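Local coordinates for SJCHGC06286 protein (Schistosoma japonicum, PDB 3QBR), which probably binds the BH domains of partner proteins, as a membrane-associated apoptosis regulator of the Bcl-2 family, at residues 35-40 against 132-137; 42-47 against 143-148; 104-109 against 126-131; 120-125 against 168-173. All coordinates share one frame; numbering follows the deposited sequence.

Helix 119-137 is the central helix of this helical Bcl-2 domain, a construct lacking the C-terminal end of the full protein, and supplies a segment to three contacts: 120-125 to contact 4, 126-131 to contact 3 and 132-137 to contact 1, with centres about 15 Å apart from 4 to 3 and about 16 Å from 3 to 1. Contact 2 joins helix 35-48, shared with contact 1, to helix 142-159, its centre about 10 Å from that of contact 1. Contacts 1 and 4 lie on opposite sides of the chain's centre. In sequence, contact 3 falls between the segments of contacts 1 and 2, while contact 4 alternates with the others, making one compact domain.

Contact 1 (35-40 against 132-137)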
loop_
_atom_site.group_PDB
_atom_site.type_symbol
_atom_site.label_atom_id
_atom_site.label_comp_id
_atom_site.label_asym_id
_atom_site.label_seq_id
_atom_site.Cartn_x
_atom_site.Cartn_y
_atom_site.Cartn_z
ATOM N N LYS A 35 -6.305 -12.454 -12.379
ATOM C CA LYS A 35 -6.683 -12.160 -13.753
ATOM C C LYS A 35 -7.801 -11.132 -13.854
ATOM O O LYS A 35 -7.651 -10.101 -14.508
ATOM C CB LYS A 35 -7.102 -13.447 -14.467
ATOM N N GLN A 36 -8.924 -11.405 -13.214
ATOM C CA GLN A 36 -10.070 -10.482 -13.276
ATOM C C GLN A 36 -9.754 -9.066 -12.780
ATOM O O GLN A 36 -10.081 -8.070 -13.443
ATOM C CB GLN A 36 -11.271 -11.061 -12.512
ATOM C CG GLN A 36 -12.455 -10.120 -12.429
ATOM C CD GLN A 36 -13.688 -10.794 -11.873
ATOM O OE1 GLN A 36 -13.609 -11.575 -10.922
ATOM N NE2 GLN A 36 -14.840 -10.493 -12.460
ATOM N N ASP A 37 -9.099 -8.983 -11.623
ATOM C CA ASP A 37 -8.761 -7.690 -11.017
ATOM C C ASP A 37 -7.657 -6.992 -11.776
ATOM O O ASP A 37 -7.654 -5.766 -11.883
ATOM C CB ASP A 37 -8.362 -7.865 -9.547
ATOM C CG ASP A 37 -9.553 -8.170 -8.644
ATOM O OD1 ASP A 37 -10.473 -7.308 -8.537
ATOM O OD2 ASP A 37 -9.556 -9.275 -8.041
ATOM N N THR A 38 -6.721 -7.768 -12.314
ATOM C CA THR A 38 -5.670 -7.168 -13.123
ATOM C C THR A 38 -6.263 -6.381 -14.287
ATOM O O THR A 38 -5.904 -5.217 -14.525
ATOM C CB THR A 38 -4.726 -8.184 -13.713
ATOM O OG1 THR A 38 -4.114 -8.949 -12.667
ATOM C CG2 THR A 38 -3.657 -7.444 -14.478
ATOM N N ASP A 39 -7.178 -7.035 -15.004
ATOM C CA ASP A 39 -7.890 -6.410 -16.115
ATOM C C ASP A 39 -8.739 -5.222 -15.693
ATOM O O ASP A 39 -8.711 -4.174 -16.343
ATOM C CB ASP A 39 -8.787 -7.428 -16.819
ATOM C CG ASP A 39 -8.008 -8.372 -17.748
ATOM O OD1 ASP A 39 -6.746 -8.398 -17.716
ATOM O OD2 ASP A 39 -8.676 -9.092 -18.520
ATOM N N TYR A 40 -9.521 -5.379 -14.629
ATOM C CA TYR A 40 -10.329 -4.251 -14.184
ATOM C C TYR A 40 -9.423 -3.069 -13.823
ATOM O O TYR A 40 -9.675 -1.922 -14.220
ATOM C CB TYR A 40 -11.263 -4.643 -13.030
ATOM C CG TYR A 40 -11.840 -3.444 -12.304
ATOM C CD1 TYR A 40 -12.951 -2.759 -12.807
ATOM C CD2 TYR A 40 -11.273 -2.990 -11.110
ATOM C CE1 TYR A 40 -13.476 -1.634 -12.141
ATOM C CE2 TYR A 40 -11.779 -1.871 -10.442
ATOM C CZ TYR A 40 -12.876 -1.201 -10.949
ATOM O OH TYR A 40 -13.362 -0.103 -10.266
ATOM N N LEU A 132 -7.162 -3.184 0.510
ATOM C CA LEU A 132 -8.242 -2.221 0.347
ATOM C C LEU A 132 -8.699 -2.130 -1.094
ATOM O O LEU A 132 -9.903 -2.171 -1.368
ATOM C CB LEU A 132 -7.796 -0.833 0.813
ATOM C CG LEU A 132 -7.479 -0.712 2.312
ATOM C CD1 LEU A 132 -7.273 0.722 2.751
ATOM C CD2 LEU A 132 -8.608 -1.316 3.114
ATOM N N VAL A 133 -7.731 -1.982 -2.006
ATOM C CA VAL A 133 -8.001 -1.802 -3.432
ATOM C C VAL A 133 -8.749 -3.019 -4.000
ATOM O O VAL A 133 -9.776 -2.883 -4.672
ATOM C CB VAL A 133 -6.695 -1.498 -4.236
ATOM C CG1 VAL A 133 -6.858 -1.854 -5.771
ATOM C CG2 VAL A 133 -6.258 -0.038 -4.006
ATOM N N LEU A 134 -8.247 -4.205 -3.702
ATOM C CA LEU A 134 -8.919 -5.428 -4.119
ATOM C C LEU A 134 -10.331 -5.596 -3.547
ATOM O O LEU A 134 -11.189 -6.211 -4.182
ATOM C CB LEU A 134 -8.065 -6.625 -3.756
ATOM C CG LEU A 134 -6.778 -6.666 -4.566
ATOM C CD1 LEU A 134 -5.886 -7.844 -4.129
ATOM C CD2 LEU A 134 -7.117 -6.720 -6.056
ATOM N N ARG A 135 -10.592 -5.061 -2.359
ATOM C CA ARG A 135 -11.940 -5.169 -1.803
ATOM C C ARG A 135 -12.842 -4.103 -2.383
ATOM O O ARG A 135 -14.020 -4.333 -2.596
ATOM C CB ARG A 135 -11.939 -5.090 -0.275
ATOM C CG ARG A 135 -11.286 -6.287 0.380
ATOM C CD ARG A 135 -11.826 -6.527 1.786
ATOM N NE ARG A 135 -13.182 -7.081 1.782
ATOM C CZ ARG A 135 -13.613 -8.005 2.637
ATOM N NH1 ARG A 135 -12.794 -8.494 3.559
ATOM N NH2 ARG A 135 -14.858 -8.457 2.565
ATOM N N LEU A 136 -12.283 -2.927 -2.615
ATOM C CA LEU A 136 -13.007 -1.846 -3.268
ATOM C C LEU A 136 -13.445 -2.228 -4.682
ATOM O O LEU A 136 -14.472 -1.773 -5.180
ATOM C CB LEU A 136 -12.117 -0.605 -3.332
ATOM C CG LEU A 136 -12.123 0.292 -2.097
ATOM C CD1 LEU A 136 -10.899 1.202 -2.099
ATOM C CD2 LEU A 136 -13.419 1.110 -2.048
ATOM N N SER A 137 -12.655 -3.066 -5.332
ATOM C CA SER A 137 -12.875 -3.343 -6.739
ATOM C C SER A 137 -13.906 -4.452 -6.983
ATOM O O SER A 137 -14.453 -4.560 -8.091
ATOM C CB SER A 137 -11.543 -3.605 -7.455
ATOM O OG SER A 137 -10.999 -4.844 -7.077
#
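Asp-37 and Ser-137 face each other across two helices that stand nearly square, their short axes at 87° and 10.9 Å apart at closest approach. Both side chains leave their backbones toward the opposite segment. Ser-137 OG comes within 2.9 Å of Asp-37 OD1, and it also lies 3.2 Å from the Leu-134 O of its own helix, so a single hydroxyl proton has two acceptors within reach. The serine rotamer, with OG between the backbone N and the carbonyl carbon (chi1 71°), is what places the oxygen between these two. Beside this polar meeting, the leucine slants across the aspartate and packs against its CB and carboxylate carbon, Leu-134 CD2 lying 3.8 Å from Asp-37 CG. Tyr-40, one turn further along, closes the other flank. Its CE2 meets Ser-137 CB at 3.5 Å, while Ser-137 O lies over one face of the phenol. Asp-37 and Ser-137 are buried, whereas Leu-134 and Tyr-40 remain partly accessible. Tyr-40 also touches Ser-142 at the start of the next helix. Here a short helix in the link between helices 17-31 and 58-79 lies across the later part of helix 119-137, the central helix of a Bcl-2-type bundle.

Contact 2 (42-47 against 143-148); sequences TDLLDN and DAIQML
Leu-44 and Gln-146 reach for one another from opposite directions, and their meeting is the close part of an otherwise thin contact burying 158 Å² in total. The amide nitrogen of the glutamine rests on the branched end of the leucine: Gln-146 NE2 is 3.6 Å from Leu-44 CG and 3.7 Å from Leu-44 CD2. A bend in the glutamine chain at chi2 (-44°) turns its amide out of the extended course. No hydrogen bond passes between the segments, so the amide meets the leucine by van der Waals contact alone. Deeper in, the fit is slacker, with Leu-44 CD2 at 4.4 Å from Ile-145 CG2, although Ile-145 itself is buried. Leu-45 makes no close contact with 143-148 and turns to His-26 and Ile-50. Toward solvent the contact thins out: Leu-44 and Gln-146 are both only partly covered, and Asp-43, Asp-46 and Asn-47 lie on the exposed side of their helix. Three helices surround the two segments in this strand-free domain: helix 17-31, whose His-26 also touches Gln-146; helix 119-137, where Leu-136 and Ser-137 pack on Ile-145; and helix 99-113, which takes up Ala-144 and Met-147 through Leu-102.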
loop_
_atom_site.group_PDB
_atom_site.type_symbol
_atom_site.label_atom_id
_atom_site.label_comp_id
_atom_site.label_asym_id
_atom_site.label_seq_id
_atom_site.Cartn_x
_atom_site.Cartn_y
_atom_site.Cartn_z
ATOM N N THR A 42 -6.296 -2.505 -14.815
ATOM C CA THR A 42 -5.495 -2.051 -15.916
ATOM C C THR A 42 -6.301 -1.083 -16.758
ATOM O O THR A 42 -5.781 -0.062 -17.211
ATOM C CB THR A 42 -5.052 -3.205 -16.804
ATOM O OG1 THR A 42 -4.211 -4.104 -16.059
ATOM C CG2 THR A 42 -4.308 -2.649 -18.017
ATOM N N ASP A 43 -7.578 -1.393 -16.954
ATOM C CA ASP A 43 -8.442 -0.517 -17.747
ATOM C C ASP A 43 -8.769 0.769 -17.010
ATOM O O ASP A 43 -8.780 1.840 -17.618
ATOM C CB ASP A 43 -9.719 -1.237 -18.207
ATOM C CG ASP A 43 -9.419 -2.502 -19.049
ATOM O OD1 ASP A 43 -8.238 -2.743 -19.421
ATOM O OD2 ASP A 43 -10.370 -3.260 -19.334
ATOM N N LEU A 44 -9.008 0.668 -15.701
ATOM C CA LEU A 44 -9.269 1.851 -14.900
ATOM C C LEU A 44 -8.129 2.816 -15.029
ATOM O O LEU A 44 -8.337 4.015 -15.198
ATOM C CB LEU A 44 -9.446 1.495 -13.432
ATOM C CG LEU A 44 -9.483 2.679 -12.464
ATOM C CD1 LEU A 44 -10.430 3.749 -12.983
ATOM C CD2 LEU A 44 -9.929 2.186 -11.105
ATOM N N LEU A 45 -6.913 2.301 -14.941
ATOM C CA LEU A 45 -5.748 3.166 -15.070
ATOM C C LEU A 45 -5.653 3.802 -16.467
ATOM O O LEU A 45 -5.386 5.003 -16.596
ATOM C CB LEU A 45 -4.467 2.404 -14.733
ATOM C CG LEU A 45 -3.224 3.276 -14.878
ATOM C CD1 LEU A 45 -3.408 4.565 -14.081
ATOM C CD2 LEU A 45 -1.980 2.518 -14.442
ATOM N N ASP A 46 -5.884 2.992 -17.505
ATOM C CA ASP A 46 -5.900 3.473 -18.891
ATOM C C ASP A 46 -6.861 4.641 -19.064
ATOM O O ASP A 46 -6.491 5.685 -19.607
ATOM C CB ASP A 46 -6.299 2.360 -19.855
ATOM C CG ASP A 46 -5.157 1.385 -20.151
ATOM O OD1 ASP A 46 -3.972 1.775 -20.022
ATOM O OD2 ASP A 46 -5.447 0.222 -20.525
ATOM N N ASN A 47 -8.096 4.452 -18.603
ATOM C CA ASN A 47 -9.118 5.487 -18.689
ATOM C C ASN A 47 -8.846 6.660 -17.768
ATOM O O ASN A 47 -9.286 7.784 -18.039
ATOM C CB ASN A 47 -10.489 4.920 -18.350
ATOM C CG ASN A 47 -11.040 4.020 -19.442
ATOM O OD1 ASN A 47 -10.892 4.313 -20.635
ATOM N ND2 ASN A 47 -11.691 2.913 -19.039
ATOM N N ASP A 143 -13.343 5.442 -8.125
ATOM C CA ASP A 143 -12.834 6.710 -7.583
ATOM C C ASP A 143 -12.227 6.553 -6.184
ATOM O O ASP A 143 -11.208 7.175 -5.894
ATOM C CB ASP A 143 -13.917 7.767 -7.552
ATOM C CG ASP A 143 -15.047 7.386 -6.634
ATOM O OD1 ASP A 143 -15.521 6.227 -6.742
ATOM O OD2 ASP A 143 -15.450 8.236 -5.804
ATOM N N ALA A 144 -12.820 5.721 -5.322
ATOM C CA ALA A 144 -12.184 5.488 -4.020
ATOM C C ALA A 144 -10.783 4.887 -4.216
ATOM O O ALA A 144 -9.817 5.281 -3.542
ATOM C CB ALA A 144 -13.053 4.602 -3.067
ATOM N N ILE A 145 -10.686 3.942 -5.149
ATOM C CA ILE A 145 -9.427 3.281 -5.453
ATOM C C ILE A 145 -8.374 4.330 -5.845
ATOM O O ILE A 145 -7.309 4.425 -5.222
ATOM C CB ILE A 145 -9.613 2.237 -6.586
ATOM C CG1 ILE A 145 -10.525 1.112 -6.115
ATOM C CG2 ILE A 145 -8.271 1.688 -7.039
ATOM C CD1 ILE A 145 -10.698 -0.063 -7.099
ATOM N N GLN A 146 -8.689 5.138 -6.853
ATOM C CA GLN A 146 -7.764 6.166 -7.304
ATOM C C GLN A 146 -7.468 7.128 -6.186
ATOM O O GLN A 146 -6.410 7.755 -6.149
ATOM C CB GLN A 146 -8.318 6.931 -8.511
ATOM C CG GLN A 146 -8.205 6.177 -9.843
ATOM C CD GLN A 146 -6.844 5.484 -10.047
ATOM O OE1 GLN A 146 -5.778 6.091 -9.842
ATOM N NE2 GLN A 146 -6.884 4.206 -10.470
ATOM N N MET A 147 -8.412 7.268 -5.269
ATOM C CA MET A 147 -8.202 8.179 -4.151
ATOM C C MET A 147 -7.135 7.603 -3.205
ATOM O O MET A 147 -6.159 8.276 -2.871
ATOM C CB MET A 147 -9.520 8.426 -3.436
ATOM C CG MET A 147 -9.452 9.534 -2.392
ATOM S SD MET A 147 -9.107 8.852 -0.769
ATOM C CE MET A 147 -10.622 7.899 -0.560
ATOM N N LEU A 148 -7.306 6.344 -2.810
ATOM C CA LEU A 148 -6.334 5.687 -1.948
ATOM C C LEU A 148 -4.921 5.782 -2.526
ATOM O O LEU A 148 -3.966 6.144 -1.825
ATOM C CB LEU A 148 -6.704 4.218 -1.729
ATOM C CG LEU A 148 -7.893 3.961 -0.816
ATOM C CD1 LEU A 148 -8.194 2.466 -0.741
ATOM C CD2 LEU A 148 -7.543 4.517 0.585
#

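Contact 3 (104-109 against 126-131); sequences IFYLEI and FAFLRI
Tyr-106 and Leu-129, with CA atoms 9.3 Å apart, mark the nearest backbone approach of two almost antiparallel helices whose short axes are inclined at 158° and lie 12.7 Å apart. At such a spacing the backbones stay well separated, and long side chains must bridge the width. Tyr-106 does so from one helix: with CG opposite the backbone N (chi1 -167°) the phenol is carried across the gap to Leu-129. Its hydroxyl end arrives obliquely there, Tyr-106 OH lying 3.8 Å from both CB and CD1 of the leucine. Those are apolar neighbours; the polar need of this buried oxygen is met by a hydrogen bond to Thr-152 of helix 142-159. From the other helix comes Phe-128. Its CD2 sits at the edge of the tyrosine ring, near the ring plane, 4.3 Å from Tyr-106 CE1. The next atom along the same edge, CE2, meets Ile-109, whose chain runs roughly at a right angle to the phenylalanine; Ile-109 CD1 lies 3.9 Å and CG2 4.0 Å from Phe-128 CE2. Both branches of the isoleucine thus pack on CE2, and CD1 reaches CZ as well; all four residues of the contact are buried. Ile-109 and Phe-128 also pack against apolar side chains of another protein's chain, consistent with the ligand groove of the Bcl-2 family. Around them, helix 142-159 brings Leu-148 against Tyr-106 and Leu-129, helix 17-31 touches Leu-129 through Cys-25, and helix 58-79 packs Val-69 and Phe-72 on Ala-127.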
loop_
_atom_site.group_PDB
_atom_site.type_symbol
_atom_site.label_atom_id
_atom_site.label_comp_id
_atom_site.label_asym_id
_atom_site.label_seq_id
_atom_site.Cartn_x
_atom_site.Cartn_y
_atom_site.Cartn_z
ATOM N N ILE A 104 -9.688 10.372 5.553
ATOM C CA ILE A 104 -9.518 10.513 6.998
ATOM C C ILE A 104 -9.057 9.232 7.710
ATOM O O ILE A 104 -8.020 9.208 8.389
ATOM C CB ILE A 104 -10.833 10.959 7.669
ATOM C CG1 ILE A 104 -11.323 12.295 7.093
ATOM C CG2 ILE A 104 -10.655 11.014 9.177
ATOM C CD1 ILE A 104 -10.243 13.104 6.450
ATOM N N PHE A 105 -9.837 8.169 7.582
ATOM C CA PHE A 105 -9.472 6.949 8.267
ATOM C C PHE A 105 -8.178 6.405 7.738
ATOM O O PHE A 105 -7.319 5.992 8.520
ATOM C CB PHE A 105 -10.559 5.909 8.150
ATOM C CG PHE A 105 -11.864 6.371 8.682
ATOM C CD1 PHE A 105 -11.900 7.315 9.697
ATOM C CD2 PHE A 105 -13.056 5.868 8.185
ATOM C CE1 PHE A 105 -13.101 7.764 10.205
ATOM C CE2 PHE A 105 -14.263 6.304 8.692
ATOM C CZ PHE A 105 -14.288 7.257 9.704
ATOM N N TYR A 106 -8.039 6.403 6.411
ATOM C CA TYR A 106 -6.792 5.973 5.780
ATOM C C TYR A 106 -5.640 6.753 6.380
ATOM O O TYR A 106 -4.638 6.174 6.805
ATOM C CB TYR A 106 -6.801 6.162 4.245
ATOM C CG TYR A 106 -5.657 5.429 3.581
ATOM C CD1 TYR A 106 -5.506 4.064 3.763
ATOM C CD2 TYR A 106 -4.720 6.093 2.813
ATOM C CE1 TYR A 106 -4.464 3.372 3.199
ATOM C CE2 TYR A 106 -3.663 5.400 2.214
ATOM C CZ TYR A 106 -3.547 4.040 2.424
ATOM O OH TYR A 106 -2.520 3.312 1.877
ATOM N N LEU A 107 -5.790 8.073 6.407
ATOM C CA LEU A 107 -4.749 8.930 6.947
ATOM C C LEU A 107 -4.420 8.614 8.416
ATOM O O LEU A 107 -3.246 8.613 8.809
ATOM C CB LEU A 107 -5.100 10.399 6.730
ATOM C CG LEU A 107 -4.778 10.800 5.291
ATOM C CD1 LEU A 107 -4.915 12.291 5.074
ATOM C CD2 LEU A 107 -3.359 10.336 4.925
ATOM N N GLU A 108 -5.450 8.320 9.207
ATOM C CA GLU A 108 -5.251 7.957 10.598
ATOM C C GLU A 108 -4.528 6.611 10.715
ATOM O O GLU A 108 -3.719 6.403 11.623
ATOM C CB GLU A 108 -6.596 7.886 11.334
ATOM C CG GLU A 108 -7.243 9.241 11.643
ATOM C CD GLU A 108 -8.582 9.112 12.389
ATOM O OE1 GLU A 108 -8.957 7.989 12.808
ATOM O OE2 GLU A 108 -9.265 10.144 12.555
ATOM N N ILE A 109 -4.841 5.685 9.815
ATOM C CA ILE A 109 -4.193 4.378 9.830
ATOM C C ILE A 109 -2.709 4.467 9.456
ATOM O O ILE A 109 -1.871 3.768 10.027
ATOM C CB ILE A 109 -4.867 3.408 8.865
ATOM C CG1 ILE A 109 -6.340 3.242 9.225
ATOM C CG2 ILE A 109 -4.137 2.068 8.868
ATOM C CD1 ILE A 109 -6.976 2.049 8.583
ATOM N N PHE A 126 2.031 -0.999 1.459
ATOM C CA PHE A 126 1.657 -1.575 0.174
ATOM C C PHE A 126 0.743 -2.786 0.316
ATOM O O PHE A 126 -0.181 -2.957 -0.484
ATOM C CB PHE A 126 2.883 -1.970 -0.656
ATOM C CG PHE A 126 3.679 -0.792 -1.174
ATOM C CD1 PHE A 126 3.410 -0.249 -2.431
ATOM C CD2 PHE A 126 4.700 -0.228 -0.410
ATOM C CE1 PHE A 126 4.150 0.850 -2.931
ATOM C CE2 PHE A 126 5.442 0.866 -0.893
ATOM C CZ PHE A 126 5.167 1.408 -2.166
ATOM N N ALA A 127 1.001 -3.642 1.303
ATOM C CA ALA A 127 0.215 -4.869 1.404
ATOM C C ALA A 127 -1.225 -4.526 1.783
ATOM O O ALA A 127 -2.196 -5.128 1.272
ATOM C CB ALA A 127 0.829 -5.838 2.382
ATOM N N PHE A 128 -1.351 -3.516 2.642
ATOM C CA PHE A 128 -2.652 -3.057 3.089
ATOM C C PHE A 128 -3.416 -2.307 2.018
ATOM O O PHE A 128 -4.614 -2.527 1.837
ATOM C CB PHE A 128 -2.501 -2.140 4.292
ATOM C CG PHE A 128 -3.804 -1.772 4.951
ATOM C CD1 PHE A 128 -4.634 -2.747 5.475
ATOM C CD2 PHE A 128 -4.162 -0.449 5.104
ATOM C CE1 PHE A 128 -5.826 -2.395 6.114
ATOM C CE2 PHE A 128 -5.343 -0.091 5.756
ATOM C CZ PHE A 128 -6.173 -1.065 6.250
ATOM N N LEU A 129 -2.738 -1.380 1.351
ATOM C CA LEU A 129 -3.333 -0.651 0.218
ATOM C C LEU A 129 -3.873 -1.637 -0.838
ATOM O O LEU A 129 -4.980 -1.472 -1.342
ATOM C CB LEU A 129 -2.306 0.298 -0.392
ATOM C CG LEU A 129 -2.618 1.037 -1.693
ATOM C CD1 LEU A 129 -3.665 2.166 -1.518
ATOM C CD2 LEU A 129 -1.296 1.578 -2.258
ATOM N N ARG A 130 -3.106 -2.686 -1.119
ATOM C CA ARG A 130 -3.549 -3.769 -2.006
ATOM C C ARG A 130 -4.869 -4.381 -1.561
ATOM O O ARG A 130 -5.778 -4.610 -2.365
ATOM C CB ARG A 130 -2.506 -4.880 -2.041
ATOM C CG ARG A 130 -2.754 -5.884 -3.112
ATOM C CD ARG A 130 -1.703 -6.991 -3.110
ATOM N NE ARG A 130 -2.204 -8.056 -2.259
ATOM C CZ ARG A 130 -2.689 -9.205 -2.704
ATOM N NH1 ARG A 130 -2.692 -9.471 -4.003
ATOM N NH2 ARG A 130 -3.148 -10.099 -1.843
ATOM N N ILE A 131 -4.949 -4.652 -0.264
ATOM C CA ILE A 131 -6.080 -5.339 0.330
ATOM C C ILE A 131 -7.318 -4.465 0.212
ATOM O O ILE A 131 -8.381 -4.935 -0.178
ATOM C CB ILE A 131 -5.753 -5.720 1.800
ATOM C CG1 ILE A 131 -5.019 -7.058 1.824
ATOM C CG2 ILE A 131 -7.005 -5.750 2.665
ATOM C CD1 ILE A 131 -4.108 -7.236 3.022
#

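Contact 4 (120-125 against 168-173)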
loop_
_atom_site.group_PDB
_atom_site.type_symbol
_atom_site.label_atom_id
_atom_site.label_comp_id
_atom_site.label_asym_id
_atom_site.label_seq_id
_atom_site.Cartn_x
_atom_site.Cartn_y
_atom_site.Cartn_z
ATOM N N GLY A 120 10.080 -2.522 6.838
ATOM C CA GLY A 120 8.979 -3.419 7.139
ATOM C C GLY A 120 7.620 -2.733 7.238
ATOM O O GLY A 120 6.597 -3.283 6.834
ATOM N N ARG A 121 7.606 -1.530 7.794
ATOM C CA ARG A 121 6.379 -0.773 7.944
ATOM C C ARG A 121 5.919 -0.199 6.605
ATOM O O ARG A 121 4.712 0.007 6.385
ATOM C CB ARG A 121 6.576 0.370 8.955
ATOM C CG ARG A 121 6.477 -0.061 10.409
ATOM C CD ARG A 121 7.125 0.961 11.376
ATOM N NE ARG A 121 7.195 0.392 12.715
ATOM C CZ ARG A 121 6.446 0.773 13.743
ATOM N NH1 ARG A 121 5.585 1.778 13.621
ATOM N NH2 ARG A 121 6.573 0.142 14.904
ATOM N N ILE A 122 6.878 0.080 5.721
ATOM C CA ILE A 122 6.534 0.589 4.400
ATOM C C ILE A 122 5.850 -0.529 3.588
ATOM O O ILE A 122 4.745 -0.348 3.058
ATOM C CB ILE A 122 7.770 1.231 3.712
ATOM C CG1 ILE A 122 8.041 2.603 4.337
ATOM C CG2 ILE A 122 7.563 1.377 2.223
ATOM C CD1 ILE A 122 9.458 3.135 4.107
ATOM N N VAL A 123 6.494 -1.689 3.548
ATOM C CA VAL A 123 5.895 -2.914 3.030
ATOM C C VAL A 123 4.457 -3.088 3.480
ATOM O O VAL A 123 3.554 -3.362 2.679
ATOM C CB VAL A 123 6.668 -4.147 3.509
ATOM C CG1 VAL A 123 5.811 -5.367 3.349
ATOM C CG2 VAL A 123 7.972 -4.293 2.744
ATOM N N ALA A 124 4.244 -2.934 4.777
ATOM C CA ALA A 124 2.909 -3.069 5.327
ATOM C C ALA A 124 1.932 -2.077 4.690
ATOM O O ALA A 124 0.759 -2.368 4.560
ATOM C CB ALA A 124 2.951 -2.909 6.846
ATOM N N MET A 125 2.408 -0.903 4.299
ATOM C CA MET A 125 1.551 0.080 3.618
ATOM C C MET A 125 1.113 -0.396 2.213
ATOM O O MET A 125 -0.041 -0.224 1.824
ATOM C CB MET A 125 2.269 1.428 3.522
ATOM C CG MET A 125 1.538 2.487 2.724
ATOM S SD MET A 125 2.484 4.004 2.446
ATOM C CE MET A 125 4.013 3.353 1.804
ATOM N N ASP A 168 18.897 4.958 0.051
ATOM C CA ASP A 168 19.107 4.642 -1.356
ATOM C C ASP A 168 17.820 4.773 -2.139
ATOM O O ASP A 168 17.712 4.237 -3.245
ATOM C CB ASP A 168 19.665 3.238 -1.542
ATOM C CG ASP A 168 20.836 2.961 -0.657
ATOM O OD1 ASP A 168 20.953 1.800 -0.197
ATOM O OD2 ASP A 168 21.632 3.900 -0.415
ATOM N N GLY A 169 16.847 5.478 -1.569
ATOM C CA GLY A 169 15.571 5.644 -2.233
ATOM C C GLY A 169 14.758 4.357 -2.244
ATOM O O GLY A 169 14.991 3.423 -1.467
ATOM N N TRP A 170 13.791 4.303 -3.148
ATOM C CA TRP A 170 12.885 3.162 -3.237
ATOM C C TRP A 170 13.630 1.869 -3.473
ATOM O O TRP A 170 13.126 0.807 -3.153
ATOM C CB TRP A 170 11.867 3.392 -4.345
ATOM C CG TRP A 170 10.715 4.220 -3.908
ATOM C CD1 TRP A 170 10.277 5.394 -4.466
ATOM C CD2 TRP A 170 9.824 3.934 -2.815
ATOM N NE1 TRP A 170 9.159 5.844 -3.797
ATOM C CE2 TRP A 170 8.867 4.971 -2.773
ATOM C CE3 TRP A 170 9.735 2.886 -1.886
ATOM C CZ2 TRP A 170 7.835 5.006 -1.814
ATOM C CZ3 TRP A 170 8.717 2.907 -0.954
ATOM C CH2 TRP A 170 7.780 3.970 -0.914
ATOM N N SER A 171 14.833 1.963 -4.032
ATOM C CA SER A 171 15.645 0.771 -4.289
ATOM C C SER A 171 16.157 0.128 -3.020
ATOM O O SER A 171 16.672 -0.973 -3.070
ATOM C CB SER A 171 16.839 1.099 -5.183
ATOM O OG SER A 171 16.411 1.590 -6.429
ATOM N N GLY A 172 16.039 0.828 -1.893
ATOM C CA GLY A 172 16.358 0.255 -0.597
ATOM C C GLY A 172 15.724 -1.116 -0.459
ATOM O O GLY A 172 16.339 -2.074 0.040
ATOM N N LEU A 173 14.489 -1.208 -0.938
ATOM C CA LEU A 173 13.715 -2.440 -0.853
ATOM C C LEU A 173 14.474 -3.656 -1.428
ATOM O O LEU A 173 14.398 -4.773 -0.901
ATOM C CB LEU A 173 12.355 -2.242 -1.545
ATOM C CG LEU A 173 11.409 -1.274 -0.835
ATOM C CD1 LEU A 173 10.367 -0.752 -1.802
ATOM C CD2 LEU A 173 10.759 -1.924 0.415
#
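Ile-122 meets Trp-170 with a methyl group at the rim of the indole, the closest touch between 120-125 and 168-173. Ahead of it in sequence, Gly-120 starts the segment, and Arg-121 turns away from 168-173: its partner is an acidic side chain on the chain of another protein, bound by a salt bridge, as BH1 arginines of this family do with BH3 ligands. At Ile-122, CG2, opposite the backbone N, is the branch that faces the indole. That methyl lies in the plane of the Trp-170 ring, 3.7 Å from CZ3 and 4.1 Å from CH2, while the two side chains slant past each other. The tryptophan has further neighbours: its ring lies nearly parallel to that of Phe-17, and Ile-61 and Ile-164 touch it. Sequence makes the pairing recognisable: Gly-120 and Arg-121 belong to the Asn-Trp-Gly-Arg signature of the BH1 region, and Gly-169 and Trp-170 to the BH2 region, so the contact joins these two Bcl-2 homology motifs. Val-123 follows, with Val-123 CG2 4.3 Å from Leu-173 CD2, a looser apolar touch. Ala-124 packs on the backbone of the other protein's chain and on Phe-72 of helix 58-79. Met-125 CE stays 4.7 Å from Trp-170 CH2, and the side chain packs on Phe-114.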